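Local coordinates for protein pngf-ii (Elizabethkingia meningoseptica, PDB 4R4X) that probably hydrolyses the amide bond that joins N-linked glycans to asparagine, deglycosylating glycoproteins as a bacterial peptide:N-glycosidase of the PNGase F family, at residues T304-N312 and R465-N473; T326-E334 and G491-I499. All coordinates share one frame; numbering follows the deposited sequence.

Interaction 1: T304-N312 and R465-N473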
loop_
_atom_site.group_PDB
_atom_site.type_symbol
_atom_site.label_atom_id
_atom_site.label_comp_id
_atom_site.label_asym_id
_atom_site.label_seq_id
_atom_site.Cartn_x
_atom_site.Cartn_y
_atom_site.Cartn_z
ATOM N N THR A 304 -10.279 -15.460 -0.704
ATOM C CA THR A 304 -11.558 -14.723 -0.647
ATOM C C THR A 304 -12.404 -15.230 0.507
ATOM O O THR A 304 -12.318 -16.401 0.906
ATOM C CB THR A 304 -12.399 -14.766 -1.941
ATOM O OG1 THR A 304 -13.004 -16.060 -2.105
ATOM C CG2 THR A 304 -11.584 -14.412 -3.155
ATOM N N PRO A 305 -13.205 -14.337 1.084
ATOM C CA PRO A 305 -14.169 -14.802 2.028
ATOM C C PRO A 305 -15.318 -15.498 1.291
ATOM O O PRO A 305 -15.287 -15.589 0.081
ATOM C CB PRO A 305 -14.577 -13.515 2.739
ATOM C CG PRO A 305 -14.497 -12.482 1.682
ATOM C CD PRO A 305 -13.327 -12.889 0.840
ATOM N N PHE A 306 -16.271 -16.049 2.027
ATOM C CA PHE A 306 -17.442 -16.672 1.433
ATOM C C PHE A 306 -18.493 -15.628 1.028
ATOM O O PHE A 306 -19.216 -15.113 1.878
ATOM C CB PHE A 306 -18.078 -17.607 2.432
ATOM C CG PHE A 306 -17.302 -18.863 2.722
ATOM C CD1 PHE A 306 -17.534 -20.027 1.992
ATOM C CD2 PHE A 306 -16.430 -18.921 3.791
ATOM C CE1 PHE A 306 -16.887 -21.212 2.321
ATOM C CE2 PHE A 306 -15.763 -20.087 4.102
ATOM C CZ PHE A 306 -15.989 -21.234 3.370
ATOM N N GLY A 307 -18.527 -15.288 -0.249
ATOM C CA GLY A 307 -19.644 -14.559 -0.880
ATOM C C GLY A 307 -19.908 -13.120 -0.497
ATOM O O GLY A 307 -21.072 -12.638 -0.542
ATOM N N ILE A 308 -18.853 -12.403 -0.156
ATOM C CA ILE A 308 -19.016 -11.035 0.328
ATOM C C ILE A 308 -19.609 -10.077 -0.713
ATOM O O ILE A 308 -19.244 -10.085 -1.893
ATOM C CB ILE A 308 -17.706 -10.458 0.877
ATOM C CG1 ILE A 308 -18.001 -9.240 1.762
ATOM C CG2 ILE A 308 -16.749 -10.082 -0.261
ATOM C CD1 ILE A 308 -16.798 -8.756 2.523
ATOM N N GLY A 309 -20.544 -9.270 -0.246
ATOM C CA GLY A 309 -21.215 -8.309 -1.085
ATOM C C GLY A 309 -22.434 -8.944 -1.691
ATOM O O GLY A 309 -23.554 -8.635 -1.284
ATOM N N HIS A 310 -22.214 -9.877 -2.610
ATOM C CA HIS A 310 -23.316 -10.506 -3.344
ATOM C C HIS A 310 -24.357 -11.167 -2.446
ATOM O O HIS A 310 -25.565 -11.016 -2.659
ATOM C CB HIS A 310 -22.799 -11.522 -4.341
ATOM C CG HIS A 310 -23.861 -12.063 -5.250
ATOM N ND1 HIS A 310 -24.265 -11.409 -6.396
ATOM C CD2 HIS A 310 -24.606 -13.191 -5.173
ATOM C CE1 HIS A 310 -25.219 -12.111 -6.985
ATOM N NE2 HIS A 310 -25.430 -13.203 -6.271
ATOM N N PHE A 311 -23.895 -11.902 -1.447
ATOM C CA PHE A 311 -24.798 -12.601 -0.573
ATOM C C PHE A 311 -25.256 -11.830 0.684
ATOM O O PHE A 311 -25.975 -12.393 1.488
ATOM C CB PHE A 311 -24.148 -13.934 -0.171
ATOM C CG PHE A 311 -24.046 -14.905 -1.308
ATOM C CD1 PHE A 311 -23.001 -14.848 -2.198
ATOM C CD2 PHE A 311 -25.029 -15.870 -1.502
ATOM C CE1 PHE A 311 -22.924 -15.735 -3.270
ATOM C CE2 PHE A 311 -24.966 -16.765 -2.565
ATOM C CZ PHE A 311 -23.900 -16.698 -3.452
ATOM N N ASN A 312 -24.860 -10.574 0.862
ATOM C CA ASN A 312 -25.124 -9.843 2.115
ATOM C C ASN A 312 -26.608 -9.718 2.447
ATOM O O ASN A 312 -27.009 -9.956 3.584
ATOM C CB ASN A 312 -24.532 -8.441 2.092
ATOM C CG ASN A 312 -23.011 -8.438 2.167
ATOM O OD1 ASN A 312 -22.377 -9.465 2.031
ATOM N ND2 ASN A 312 -22.444 -7.278 2.365
ATOM N N ARG A 465 -15.329 -13.123 10.698
ATOM C CA ARG A 465 -16.682 -13.654 10.458
ATOM C C ARG A 465 -17.566 -12.735 9.607
ATOM O O ARG A 465 -18.306 -13.220 8.740
ATOM C CB ARG A 465 -17.348 -13.957 11.806
ATOM C CG ARG A 465 -18.724 -14.573 11.703
ATOM C CD ARG A 465 -18.653 -16.012 11.232
ATOM N NE ARG A 465 -19.978 -16.588 11.017
ATOM C CZ ARG A 465 -20.670 -16.536 9.883
ATOM N NH1 ARG A 465 -20.206 -15.901 8.814
ATOM N NH2 ARG A 465 -21.862 -17.123 9.835
ATOM N N LEU A 466 -17.466 -11.424 9.816
ATOM C CA LEU A 466 -18.359 -10.464 9.166
ATOM C C LEU A 466 -18.013 -10.213 7.688
ATOM O O LEU A 466 -18.759 -9.535 6.965
ATOM C CB LEU A 466 -18.387 -9.142 9.938
ATOM C CG LEU A 466 -18.986 -9.184 11.348
ATOM C CD1 LEU A 466 -18.939 -7.807 12.010
ATOM C CD2 LEU A 466 -20.402 -9.744 11.340
ATOM N N PHE A 467 -16.878 -10.745 7.251
ATOM C CA PHE A 467 -16.537 -10.745 5.822
ATOM C C PHE A 467 -17.159 -11.942 5.088
ATOM O O PHE A 467 -17.054 -12.021 3.870
ATOM C CB PHE A 467 -15.018 -10.759 5.608
ATOM C CG PHE A 467 -14.316 -9.530 6.110
ATOM C CD1 PHE A 467 -14.158 -8.404 5.288
ATOM C CD2 PHE A 467 -13.825 -9.473 7.412
ATOM C CE1 PHE A 467 -13.527 -7.272 5.751
ATOM C CE2 PHE A 467 -13.186 -8.338 7.879
ATOM C CZ PHE A 467 -13.003 -7.234 7.033
ATOM N N ASN A 468 -17.817 -12.856 5.823
ATOM C CA ASN A 468 -18.108 -14.199 5.302
ATOM C C ASN A 468 -19.596 -14.585 5.357
ATOM O O ASN A 468 -19.955 -15.594 5.967
ATOM C CB ASN A 468 -17.289 -15.258 6.077
ATOM C CG ASN A 468 -15.806 -15.290 5.674
ATOM O OD1 ASN A 468 -15.431 -15.889 4.666
ATOM N ND2 ASN A 468 -14.973 -14.663 6.460
ATOM N N PRO A 469 -20.462 -13.815 4.689
ATOM C CA PRO A 469 -21.886 -14.129 4.780
ATOM C C PRO A 469 -22.309 -15.544 4.349
ATOM O O PRO A 469 -23.192 -16.120 4.982
ATOM C CB PRO A 469 -22.541 -13.048 3.907
ATOM C CG PRO A 469 -21.473 -12.611 2.954
ATOM C CD PRO A 469 -20.204 -12.695 3.767
ATOM N N ALA A 470 -21.690 -16.096 3.304
ATOM C CA ALA A 470 -22.075 -17.394 2.766
ATOM C C ALA A 470 -21.311 -18.570 3.403
ATOM O O ALA A 470 -21.406 -19.688 2.925
ATOM C CB ALA A 470 -21.905 -17.402 1.256
ATOM N N SER A 471 -20.585 -18.346 4.496
ATOM C CA SER A 471 -19.859 -19.449 5.167
ATOM C C SER A 471 -20.864 -20.470 5.690
ATOM O O SER A 471 -21.868 -20.100 6.277
ATOM C CB SER A 471 -19.007 -18.955 6.316
ATOM O OG SER A 471 -18.454 -20.056 7.077
ATOM N N GLY A 472 -20.592 -21.749 5.484
ATOM C CA GLY A 472 -21.529 -22.788 5.933
ATOM C C GLY A 472 -21.551 -22.834 7.447
ATOM O O GLY A 472 -20.522 -22.629 8.091
ATOM N N ASN A 473 -22.714 -23.111 8.023
ATOM C CA ASN A 473 -22.866 -23.114 9.479
ATOM C C ASN A 473 -23.168 -24.526 9.952
ATOM O O ASN A 473 -24.089 -25.160 9.452
ATOM C CB ASN A 473 -23.948 -22.105 9.878
ATOM C CG ASN A 473 -23.594 -20.686 9.451
ATOM O OD1 ASN A 473 -24.359 -19.994 8.739
ATOM N ND2 ASN A 473 -22.436 -20.250 9.867
#
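With CG beside its backbone N and anti to the carbonyl carbon (chi1 -76°), N468 brings its amide oxygen round to the main chain of F306, where OD1 accepts the F306 N proton at 2.8 Å in a fairly straight bond (160°), tilted from the carbonyl plane. The same OD1 lies at the edge of the F306 ring, 3.3 Å from CD2, while ND2 is held by Y464 O just upstream. F306 binds in return through its carbonyl: A470 N donates to F306 O at 3.0 Å, from above the carbonyl plane. F306 thus gives and receives a bond at the type I turn N468-S471. Its own chi1 of -71° lays the ring against that turn: S471 CA sits over one face of the F306 ring, 3.9 Å from its centroid and offset toward the rim, a CH-pi contact. S471 OG is anchored to S479 and S481. Further along, the A470 methyl lies over one face of the F311 ring, toward its rim, and H310 CD2 meets the opposite face. P469 CG packs against N312 OD1, whose hydrogen bond is from G309 N, within the type I turn G309-N312. I308 runs alongside F467, CD1 to CD1 3.8 Å, at the edge of the aromatic ring. Carbons of P305 and I308 press on F467 O, with P305 CB 3.1 Å and I308 CB 3.4 Å away. The contact therefore joins two loops by two hydrogen bonds at the F306 backbone, among proline, alanine and aromatic surfaces, and leaves F467 O buried without a partner in the model.

Interaction 2: T326-E334 and G491-I499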
loop_
_atom_site.group_PDB
_atom_site.type_symbol
_atom_site.label_atom_id
_atom_site.label_comp_id
_atom_site.label_asym_id
_atom_site.label_seq_id
_atom_site.Cartn_x
_atom_site.Cartn_y
_atom_site.Cartn_z
ATOM N N THR A 326 -13.652 -6.815 0.646
ATOM C CA THR A 326 -12.486 -7.255 1.370
ATOM C C THR A 326 -11.278 -6.526 0.851
ATOM O O THR A 326 -11.025 -6.574 -0.346
ATOM C CB THR A 326 -12.169 -8.731 1.170
ATOM O OG1 THR A 326 -13.383 -9.474 1.047
ATOM C CG2 THR A 326 -11.315 -9.234 2.330
ATOM N N PRO A 327 -10.538 -5.847 1.743
ATOM C CA PRO A 327 -9.284 -5.242 1.367
ATOM C C PRO A 327 -8.099 -6.105 1.789
ATOM O O PRO A 327 -8.131 -6.720 2.863
ATOM C CB PRO A 327 -9.285 -3.964 2.168
ATOM C CG PRO A 327 -9.983 -4.349 3.451
ATOM C CD PRO A 327 -10.916 -5.477 3.117
ATOM N N TYR A 328 -7.083 -6.125 0.932
ATOM C CA TYR A 328 -5.835 -6.819 1.188
ATOM C C TYR A 328 -4.683 -5.913 0.775
ATOM O O TYR A 328 -4.626 -5.456 -0.371
ATOM C CB TYR A 328 -5.735 -8.098 0.370
ATOM C CG TYR A 328 -6.913 -9.056 0.398
ATOM C CD1 TYR A 328 -7.998 -8.871 -0.447
ATOM C CD2 TYR A 328 -6.904 -10.190 1.221
ATOM C CE1 TYR A 328 -9.047 -9.778 -0.482
ATOM C CE2 TYR A 328 -7.963 -11.092 1.207
ATOM C CZ TYR A 328 -9.027 -10.877 0.351
ATOM O OH TYR A 328 -10.080 -11.768 0.286
ATOM N N ARG A 329 -3.747 -5.676 1.678
ATOM C CA ARG A 329 -2.597 -4.866 1.336
ATOM C C ARG A 329 -1.347 -5.471 1.947
ATOM O O ARG A 329 -1.285 -5.714 3.165
ATOM C CB ARG A 329 -2.782 -3.415 1.800
ATOM C CG ARG A 329 -1.736 -2.436 1.245
ATOM C CD ARG A 329 -1.997 -0.994 1.687
ATOM N NE ARG A 329 -1.209 0.001 0.934
ATOM C CZ ARG A 329 -1.006 1.264 1.312
ATOM N NH1 ARG A 329 -1.492 1.718 2.465
ATOM N NH2 ARG A 329 -0.286 2.095 0.548
ATOM N N GLN A 330 -0.351 -5.683 1.094
ATOM C CA GLN A 330 0.913 -6.275 1.504
ATOM C C GLN A 330 2.119 -5.384 1.143
ATOM O O GLN A 330 2.204 -4.825 0.037
ATOM C CB GLN A 330 1.095 -7.618 0.819
ATOM C CG GLN A 330 2.387 -8.327 1.251
ATOM C CD GLN A 330 2.356 -9.820 1.086
ATOM O OE1 GLN A 330 3.337 -10.463 0.640
ATOM N NE2 GLN A 330 1.270 -10.395 1.440
ATOM N N ASP A 331 3.034 -5.281 2.087
ATOM C CA ASP A 331 4.348 -4.645 1.906
ATOM C C ASP A 331 5.179 -5.596 1.057
ATOM O O ASP A 331 5.354 -6.753 1.417
ATOM C CB ASP A 331 4.945 -4.449 3.281
ATOM C CG ASP A 331 6.315 -3.758 3.281
ATOM O OD1 ASP A 331 6.962 -3.615 2.211
ATOM O OD2 ASP A 331 6.737 -3.388 4.399
ATOM N N ILE A 332 5.661 -5.128 -0.083
ATOM C CA ILE A 332 6.479 -5.954 -0.966
ATOM C C ILE A 332 7.851 -5.304 -1.250
ATOM O O ILE A 332 8.452 -5.553 -2.300
ATOM C CB ILE A 332 5.747 -6.244 -2.297
ATOM C CG1 ILE A 332 5.182 -4.971 -2.917
ATOM C CG2 ILE A 332 4.622 -7.246 -2.093
ATOM C CD1 ILE A 332 4.709 -5.201 -4.348
ATOM N N THR A 333 8.350 -4.537 -0.291
ATOM C CA THR A 333 9.599 -3.730 -0.424
ATOM C C THR A 333 10.794 -4.580 -0.840
ATOM O O THR A 333 11.598 -4.162 -1.682
ATOM C CB THR A 333 9.874 -2.959 0.899
ATOM O OG1 THR A 333 8.799 -2.031 1.120
ATOM C CG2 THR A 333 11.208 -2.212 0.870
ATOM N N GLU A 334 10.871 -5.804 -0.316
ATOM C CA GLU A 334 11.938 -6.739 -0.686
ATOM C C GLU A 334 11.962 -7.204 -2.171
ATOM O O GLU A 334 12.968 -7.764 -2.627
ATOM C CB GLU A 334 11.941 -7.972 0.272
ATOM C CG GLU A 334 10.944 -9.085 -0.042
ATOM C CD GLU A 334 9.523 -8.842 0.462
ATOM O OE1 GLU A 334 9.162 -7.687 0.763
ATOM O OE2 GLU A 334 8.752 -9.820 0.552
ATOM N N GLY A 491 -10.772 -14.548 3.685
ATOM C CA GLY A 491 -10.895 -13.095 3.805
ATOM C C GLY A 491 -9.582 -12.397 4.142
ATOM O O GLY A 491 -9.563 -11.196 4.389
ATOM N N THR A 492 -8.478 -13.142 4.161
ATOM C CA THR A 492 -7.200 -12.582 4.592
ATOM C C THR A 492 -6.022 -13.002 3.703
ATOM O O THR A 492 -6.055 -14.015 2.973
ATOM C CB THR A 492 -6.834 -12.914 6.082
ATOM O OG1 THR A 492 -6.566 -14.326 6.243
ATOM C CG2 THR A 492 -7.939 -12.468 7.058
ATOM N N ILE A 493 -4.954 -12.225 3.819
ATOM C CA ILE A 493 -3.628 -12.574 3.261
ATOM C C ILE A 493 -2.920 -13.651 4.088
ATOM O O ILE A 493 -3.014 -13.659 5.305
ATOM C CB ILE A 493 -2.714 -11.351 3.317
ATOM C CG1 ILE A 493 -3.222 -10.303 2.345
ATOM C CG2 ILE A 493 -1.236 -11.703 3.026
ATOM C CD1 ILE A 493 -2.607 -8.947 2.528
ATOM N N THR A 494 -2.172 -14.525 3.422
ATOM C CA THR A 494 -1.228 -15.399 4.107
ATOM C C THR A 494 0.158 -14.751 4.043
ATOM O O THR A 494 0.713 -14.562 2.956
ATOM C CB THR A 494 -1.222 -16.805 3.478
ATOM O OG1 THR A 494 -2.463 -17.453 3.795
ATOM C CG2 THR A 494 -0.052 -17.633 3.994
ATOM N N ASN A 495 0.689 -14.395 5.204
ATOM C CA ASN A 495 2.015 -13.754 5.312
ATOM C C ASN A 495 3.151 -14.618 4.790
ATOM O O ASN A 495 3.180 -15.789 5.110
ATOM C CB ASN A 495 2.323 -13.486 6.786
ATOM C CG ASN A 495 1.810 -12.136 7.254
ATOM O OD1 ASN A 495 0.678 -11.989 7.696
ATOM N ND2 ASN A 495 2.645 -11.151 7.164
ATOM N N PRO A 496 4.104 -14.042 4.032
ATOM C CA PRO A 496 5.350 -14.792 3.830
ATOM C C PRO A 496 6.111 -14.921 5.124
ATOM O O PRO A 496 5.968 -14.071 6.002
ATOM C CB PRO A 496 6.170 -13.911 2.876
ATOM C CG PRO A 496 5.182 -12.962 2.268
ATOM C CD PRO A 496 4.049 -12.814 3.233
ATOM N N VAL A 497 6.894 -15.984 5.249
ATOM C CA VAL A 497 7.908 -16.022 6.262
ATOM C C VAL A 497 9.258 -15.823 5.579
ATOM O O VAL A 497 9.432 -16.162 4.401
ATOM C CB VAL A 497 7.849 -17.318 7.084
ATOM C CG1 VAL A 497 6.459 -17.486 7.710
ATOM C CG2 VAL A 497 8.247 -18.515 6.253
ATOM N N TYR A 498 10.189 -15.252 6.321
ATOM C CA TYR A 498 11.494 -14.912 5.801
ATOM C C TYR A 498 12.517 -15.776 6.506
ATOM O O TYR A 498 12.881 -15.508 7.648
ATOM C CB TYR A 498 11.754 -13.441 6.035
ATOM C CG TYR A 498 10.804 -12.642 5.209
ATOM C CD1 TYR A 498 11.065 -12.389 3.859
ATOM C CD2 TYR A 498 9.610 -12.204 5.746
ATOM C CE1 TYR A 498 10.156 -11.686 3.080
ATOM C CE2 TYR A 498 8.689 -11.515 4.968
ATOM C CZ TYR A 498 8.980 -11.246 3.651
ATOM O OH TYR A 498 8.068 -10.554 2.905
ATOM N N ILE A 499 12.948 -16.832 5.830
ATOM C CA ILE A 499 13.761 -17.868 6.473
ATOM C C ILE A 499 15.229 -17.538 6.242
ATOM O O ILE A 499 15.702 -17.503 5.098
ATOM C CB ILE A 499 13.441 -19.253 5.894
ATOM C CG1 ILE A 499 11.984 -19.599 6.214
ATOM C CG2 ILE A 499 14.413 -20.314 6.405
ATOM C CD1 ILE A 499 11.476 -20.831 5.523
HETATM O O HOH W 1 -7.937 -8.876 4.525
#
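T326 opens the contact by resting its methyl on the carbonyl of G491, CG2 to O 3.3 Å, while its hydroxyl turns to Q238 on the neighbouring strand. At P327 the link is through water: a single molecule donates to P327 O at 2.7 Å and to G491 O at 2.8 Å, tying the two main chains where they do not bond directly. Y328 then presents its ring edge to the G491-I493 backbone, with I493 N near the ring plane and 3.8 Å from CD2. Y328 OH is bonded to F303 O, and the tyrosine and I493 side chains slide past each other in opposite directions, CD2 to CG1 3.9 Å. The far end of the isoleucine, CD1, reaches the R329 carbonyl O at 3.6 Å. Q330, with an extended chain, packs its end against I493 and P496. D331 OD1 accepts from T333 N, forming an Asx turn, and also from the T333 hydroxyl. E334 closes the walk: CG between the backbone N and the carbonyl carbon (chi1 82°) and a bend at chi2 place the carboxylate against Y498. Y498 OH donates to OE2 at 2.6 Å from well above the carboxylate plane, which stands 76° from the ring. R422 forms a salt bridge to the same oxygen. The two segments run only 11° apart, yet belong to different sheets. Strand 326-331 is the outermost of its four-stranded sheet, paired with 231-240, whereas 493-504 lies inside a nine-stranded sheet between 297-303 and 416-428, from which M300 and R422 reach into the same interface.

Interactions 1 and 2 illustrate how one boundary can be joined at two levels. Each joins a segment from the N-terminal PNGase F family region to one from the C-terminal region; interaction 1 does so between loops and interaction 2 between strands. Their centres lie 21 Å apart, but they abut directly: P305 CG sits 3.3 Å from T326 OG1, and T304 CA lies 3.4 Å from Y328 OH. Along the chain their segments alternate. In PNGase F the active site lies between two such domains, and a similar role for this boundary is plausible. The zinc ions lie away from both contacts, one at E52 and D159, the other at H542 and H545 of the C-terminal histidine tag.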